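PDB 1XKY: dihydrodipicolinate synthase from Bacillus anthracis, which probably catalyses the condensation of pyruvate with aspartate semialdehyde, the first committed step of the diaminopimelate route to lysine. Local coordinates for residues T15-M20 with T47-V52; P83-T88 with V108-L113. All blocks are in the same frame, centred on the assembly; numbering follows the deposited sequence.

Contact 1 of 2, residues T15-M20 with T47-V52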
loop_
_atom_site.group_PDB
_atom_site.type_symbol
_atom_site.label_atom_id
_atom_site.label_comp_id
_atom_site.label_asym_id
_atom_site.label_seq_id
_atom_site.Cartn_x
_atom_site.Cartn_y
_atom_site.Cartn_z
ATOM N N THR A 15 -24.957 17.448 -12.293
ATOM C CA THR A 15 -23.490 17.419 -12.278
ATOM C C THR A 15 -22.880 17.558 -10.885
ATOM O O THR A 15 -21.743 17.150 -10.678
ATOM C CB THR A 15 -22.897 18.536 -13.169
ATOM O OG1 THR A 15 -23.563 19.777 -12.884
ATOM C CG2 THR A 15 -23.062 18.198 -14.636
ATOM N N ILE A 16 -23.604 18.162 -9.944
ATOM C CA ILE A 16 -23.104 18.325 -8.569
ATOM C C ILE A 16 -24.114 17.853 -7.518
ATOM O O ILE A 16 -24.904 18.642 -6.997
ATOM C CB ILE A 16 -22.714 19.783 -8.252
ATOM C CG1 ILE A 16 -21.771 20.342 -9.333
ATOM C CG2 ILE A 16 -22.048 19.854 -6.862
ATOM C CD1 ILE A 16 -21.392 21.790 -9.152
ATOM N N ALA A 17 -24.080 16.560 -7.210
ATOM C CA ALA A 17 -24.772 16.051 -6.030
ATOM C C ALA A 17 -23.933 16.405 -4.813
ATOM O O ALA A 17 -22.703 16.428 -4.882
ATOM C CB ALA A 17 -24.994 14.546 -6.125
ATOM N N THR A 18 -24.590 16.728 -3.707
ATOM C CA THR A 18 -23.885 17.123 -2.512
ATOM C C THR A 18 -24.164 16.137 -1.397
ATOM O O THR A 18 -25.332 15.820 -1.107
ATOM C CB THR A 18 -24.239 18.563 -2.080
ATOM O OG1 THR A 18 -23.804 19.472 -3.097
ATOM C CG2 THR A 18 -23.567 18.922 -0.765
ATOM N N ALA A 19 -23.067 15.642 -0.816
ATOM C CA ALA A 19 -23.076 14.770 0.353
ATOM C C ALA A 19 -23.255 15.625 1.594
ATOM O O ALA A 19 -22.286 16.023 2.242
ATOM C CB ALA A 19 -21.772 13.976 0.438
ATOM N N MET A 20 -24.510 15.891 1.925
ATOM C CA MET A 20 -24.848 16.916 2.902
ATOM C C MET A 20 -24.517 16.518 4.332
ATOM O O MET A 20 -24.838 15.417 4.770
ATOM C CB MET A 20 -26.338 17.247 2.812
ATOM C CG MET A 20 -26.706 18.534 3.477
ATOM S SD MET A 20 -28.472 18.843 3.405
ATOM C CE MET A 20 -29.106 17.541 4.446
ATOM N N THR A 47 -25.891 23.095 -6.127
ATOM C CA THR A 47 -26.210 21.686 -5.820
ATOM C C THR A 47 -27.400 21.206 -6.656
ATOM O O THR A 47 -28.453 21.854 -6.673
ATOM C CB THR A 47 -26.483 21.474 -4.303
ATOM O OG1 THR A 47 -25.261 21.628 -3.568
ATOM C CG2 THR A 47 -27.058 20.082 -4.013
ATOM N N THR A 48 -27.225 20.078 -7.353
ATOM C CA THR A 48 -28.252 19.540 -8.263
ATOM C C THR A 48 -28.965 18.290 -7.728
ATOM O O THR A 48 -29.918 17.807 -8.336
ATOM C CB THR A 48 -27.662 19.218 -9.667
ATOM O OG1 THR A 48 -26.674 18.179 -9.579
ATOM C CG2 THR A 48 -27.035 20.441 -10.276
ATOM N N ALA A 49 -28.481 17.765 -6.607
ATOM C CA ALA A 49 -29.077 16.612 -5.938
ATOM C C ALA A 49 -28.521 16.581 -4.528
ATOM O O ALA A 49 -27.373 16.971 -4.307
ATOM C CB ALA A 49 -28.750 15.307 -6.672
ATOM N N ILE A 50 -29.324 16.135 -3.571
ATOM C CA ILE A 50 -28.860 16.058 -2.194
ATOM C C ILE A 50 -28.816 14.617 -1.699
ATOM O O ILE A 50 -29.824 13.916 -1.731
ATOM C CB ILE A 50 -29.725 16.909 -1.249
ATOM C CG1 ILE A 50 -29.558 18.390 -1.595
ATOM C CG2 ILE A 50 -29.337 16.653 0.221
ATOM C CD1 ILE A 50 -30.470 19.306 -0.826
ATOM N N VAL A 51 -27.635 14.196 -1.241
ATOM C CA VAL A 51 -27.489 12.922 -0.540
ATOM C C VAL A 51 -27.670 13.175 0.959
ATOM O O VAL A 51 -26.919 13.943 1.567
ATOM C CB VAL A 51 -26.125 12.235 -0.806
ATOM C CG1 VAL A 51 -26.121 10.840 -0.207
ATOM C CG2 VAL A 51 -25.836 12.171 -2.293
ATOM N N VAL A 52 -28.684 12.537 1.537
ATOM C CA VAL A 52 -29.043 12.745 2.931
ATOM C C VAL A 52 -28.633 11.555 3.781
ATOM O O VAL A 52 -28.937 10.395 3.449
ATOM C CB VAL A 52 -30.563 12.921 3.110
ATOM C CG1 VAL A 52 -30.898 13.222 4.572
ATOM C CG2 VAL A 52 -31.082 14.017 2.207
HETATM O O HOH W 1 -25.151 13.086 3.439
#

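Contact 2 of 2, residues P83-T88 with V108-L113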
loop_
_atom_site.group_PDB
_atom_site.type_symbol
_atom_site.label_atom_id
_atom_site.label_comp_id
_atom_site.label_asym_id
_atom_site.label_seq_id
_atom_site.Cartn_x
_atom_site.Cartn_y
_atom_site.Cartn_z
ATOM N N PRO A 83 -33.440 16.028 -6.756
ATOM C CA PRO A 83 -33.591 14.699 -6.159
ATOM C C PRO A 83 -32.976 14.564 -4.760
ATOM O O PRO A 83 -31.910 15.113 -4.496
ATOM C CB PRO A 83 -32.865 13.779 -7.151
ATOM C CG PRO A 83 -32.810 14.532 -8.408
ATOM C CD PRO A 83 -32.697 15.970 -8.023
ATOM N N VAL A 84 -33.667 13.830 -3.889
ATOM C CA VAL A 84 -33.191 13.514 -2.538
ATOM C C VAL A 84 -32.773 12.045 -2.513
ATOM O O VAL A 84 -33.590 11.163 -2.747
ATOM C CB VAL A 84 -34.288 13.756 -1.472
ATOM C CG1 VAL A 84 -33.811 13.328 -0.093
ATOM C CG2 VAL A 84 -34.702 15.216 -1.468
ATOM N N ILE A 85 -31.490 11.801 -2.245
ATOM C CA ILE A 85 -30.931 10.450 -2.188
ATOM C C ILE A 85 -30.596 10.111 -0.742
ATOM O O ILE A 85 -29.782 10.796 -0.121
ATOM C CB ILE A 85 -29.640 10.341 -3.043
ATOM C CG1 ILE A 85 -29.903 10.772 -4.489
ATOM C CG2 ILE A 85 -29.089 8.922 -2.997
ATOM C CD1 ILE A 85 -28.676 11.320 -5.199
ATOM N N ALA A 86 -31.213 9.058 -0.207
ATOM C CA ALA A 86 -31.009 8.651 1.187
ATOM C C ALA A 86 -29.940 7.561 1.321
ATOM O O ALA A 86 -29.943 6.586 0.578
ATOM C CB ALA A 86 -32.311 8.164 1.782
ATOM N N GLY A 87 -29.048 7.722 2.291
ATOM C CA GLY A 87 -27.960 6.772 2.507
ATOM C C GLY A 87 -28.408 5.589 3.345
ATOM O O GLY A 87 -28.110 5.518 4.538
ATOM N N THR A 88 -29.096 4.640 2.714
ATOM C CA THR A 88 -29.781 3.577 3.458
ATOM C C THR A 88 -28.964 2.286 3.613
ATOM O O THR A 88 -29.286 1.437 4.460
ATOM C CB THR A 88 -31.134 3.238 2.814
ATOM O OG1 THR A 88 -30.929 2.786 1.475
ATOM C CG2 THR A 88 -32.055 4.442 2.813
ATOM N N VAL A 108 -38.346 9.830 -0.423
ATOM C CA VAL A 108 -37.054 10.134 -1.052
ATOM C C VAL A 108 -37.114 9.676 -2.519
ATOM O O VAL A 108 -37.989 8.898 -2.906
ATOM C CB VAL A 108 -35.847 9.479 -0.322
ATOM C CG1 VAL A 108 -35.808 9.893 1.142
ATOM C CG2 VAL A 108 -35.855 7.947 -0.467
ATOM N N ASP A 109 -36.193 10.168 -3.336
ATOM C CA ASP A 109 -36.222 9.897 -4.772
ATOM C C ASP A 109 -35.322 8.738 -5.198
ATOM O O ASP A 109 -35.494 8.180 -6.284
ATOM C CB ASP A 109 -35.845 11.168 -5.525
ATOM C CG ASP A 109 -36.790 12.310 -5.218
ATOM O OD1 ASP A 109 -36.381 13.249 -4.505
ATOM O OD2 ASP A 109 -37.962 12.240 -5.659
ATOM N N ALA A 110 -34.362 8.398 -4.343
ATOM C CA ALA A 110 -33.400 7.352 -4.615
ATOM C C ALA A 110 -32.701 6.982 -3.325
ATOM O O ALA A 110 -32.835 7.681 -2.305
ATOM C CB ALA A 110 -32.372 7.836 -5.634
ATOM N N VAL A 111 -31.935 5.894 -3.365
ATOM C CA VAL A 111 -31.116 5.515 -2.225
ATOM C C VAL A 111 -29.663 5.287 -2.644
ATOM O O VAL A 111 -29.392 4.895 -3.781
ATOM C CB VAL A 111 -31.687 4.280 -1.472
ATOM C CG1 VAL A 111 -33.050 4.594 -0.888
ATOM C CG2 VAL A 111 -31.748 3.055 -2.379
ATOM N N MET A 112 -28.749 5.572 -1.713
ATOM C CA MET A 112 -27.323 5.317 -1.874
ATOM C C MET A 112 -26.969 4.079 -1.061
ATOM O O MET A 112 -27.290 4.009 0.131
ATOM C CB MET A 112 -26.507 6.515 -1.370
ATOM C CG MET A 112 -24.990 6.388 -1.526
ATOM S SD MET A 112 -24.413 6.854 -3.166
ATOM C CE MET A 112 -24.253 8.626 -2.996
ATOM N N LEU A 113 -26.296 3.123 -1.705
ATOM C CA LEU A 113 -25.879 1.872 -1.065
ATOM C C LEU A 113 -24.353 1.716 -1.117
ATOM O O LEU A 113 -23.773 1.484 -2.181
ATOM C CB LEU A 113 -26.553 0.682 -1.767
ATOM C CG LEU A 113 -28.089 0.699 -1.860
ATOM C CD1 LEU A 113 -28.585 -0.564 -2.550
ATOM C CD2 LEU A 113 -28.741 0.827 -0.491
#

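Contact 1 of 2, residues T15-M20 with T47-V52
Thr18 and Thr47 hold their hydroxyls in matching positions, each OG1 anti to its own carbonyl carbon (chi1 -64° and -70°), and this brings the two oxygens together. OG1 of Thr18 and OG1 of Thr47 are 2.6 Å apart and hydrogen-bonded, the side chains crossing at about a right angle. Thr18 OG1 has a second partner in Ser218 OG, at the start of helix 218-234.

Thr48 works through its backbone and side chain together. Its N gives a hydrogen bond to Ile16 O (2.8 Å), while its OG1 accepts a bent one from Ile16 N at 3.1 Å. The same hydroxyl is hydrogen-bonded to the carbonyl oxygen of Phe13.

The segments carry the first and second strands, 16-19 and 49-52, of the closed parallel TIM barrel, joined through helix 32-44 in a beta-alpha-beta unit. The ladder continues with Thr18 N to Ala49 O (2.9 Å) and Val51 N to Thr18 O (2.8 Å). Ala17 CB and Ala49 CB are 3.9 Å apart on the face they share with Ala19 and Val51. Ala49 N is buried and has no partner in the model.

Met20 N gives a hydrogen bond to Val51 O at 3.1 Å, in the carbonyl plane. A water bridges Met20 O and Val51 O, donating to both, so Val51 O accepts twice. The Met20 side chain crosses Ile50 obliquely, with SD 4.0 Å from Ile50 CG2, and also packs against Leu38, Val39 and Leu42 of helix 32-44.

Contact 2 of 2, residues P83-T88 with V108-L113
A beta-alpha-beta unit of the TIM barrel brings residues 83-88 and 108-113 side by side: strands 84-87 and 110-114 run parallel, with helix 93-105 between them in the chain. The short strand axes make an angle of 36°.

At the N-terminal end the carboxylate of Asp109 meets the other strand. Its CG stands anti to its own carbonyl carbon (chi1 -59°), and OD1 receives the N-H of Val84 on its anti lone pair at 2.8 Å. The bond is nearly straight, at 164°. OD2 forms a salt bridge with Lys80, so both carboxylate oxygens are engaged.

Val84 O accepts two hydrogen bonds, from Asp109 N at 2.8 Å in the carbonyl plane and from Ala110 N at 3.3 Å, the longer and more bent. Further along, Ala86 N gives a hydrogen bond to Ala110 O (3.0 Å) and Met112 N one to Ala86 O (2.8 Å), the latter from above the carbonyl plane. Gly87 centres an inverse gamma turn, and Thr88 N makes a weak hydrogen bond to Met112 O.

On one face, Ile85 lays CG1 on Ala110 CB and CG2 on Met112 CB, the latter at 3.9 Å. On the face of Ala86 and Val111, Val108 CG1 touches Ala86 CB; it also meets Val84 CG1, the two side chains crossing at about a right angle. Thr88 OG1 lies 3.4 Å from Val111 CB and is hydrogen-bonded to Thr100 OG1 of helix 93-105.

Helix 93-105 packs on Ala86 and Val108 through Ala103, helix 64-78 covers Val84 and Ala86, and strand 141-145 flanks residues 108-113, meeting Val111 and Met112.

From the N terminus, strand 16-19 leads through helix 32-44 to strand 49-52, where contact 1 closes the first loop. The chain then passes through helix 64-78 to strand 84-87, which opens contact 2. Helix 93-105 then leads to strand 110-114, which closes contact 2. The two loops follow in series and neither nest nor cross. They meet where strands 49-52 and 84-87 are neighbours in the sheet. There Ile85 probably forms backbone hydrogen bonds to both Ile50 and Val52, and Val52 packs on Val84. Together with this pairing, contacts 1 and 2 tie the first four strands of the eight-stranded barrel into one continuous run; the centres of the two contacts are about 10 Å apart.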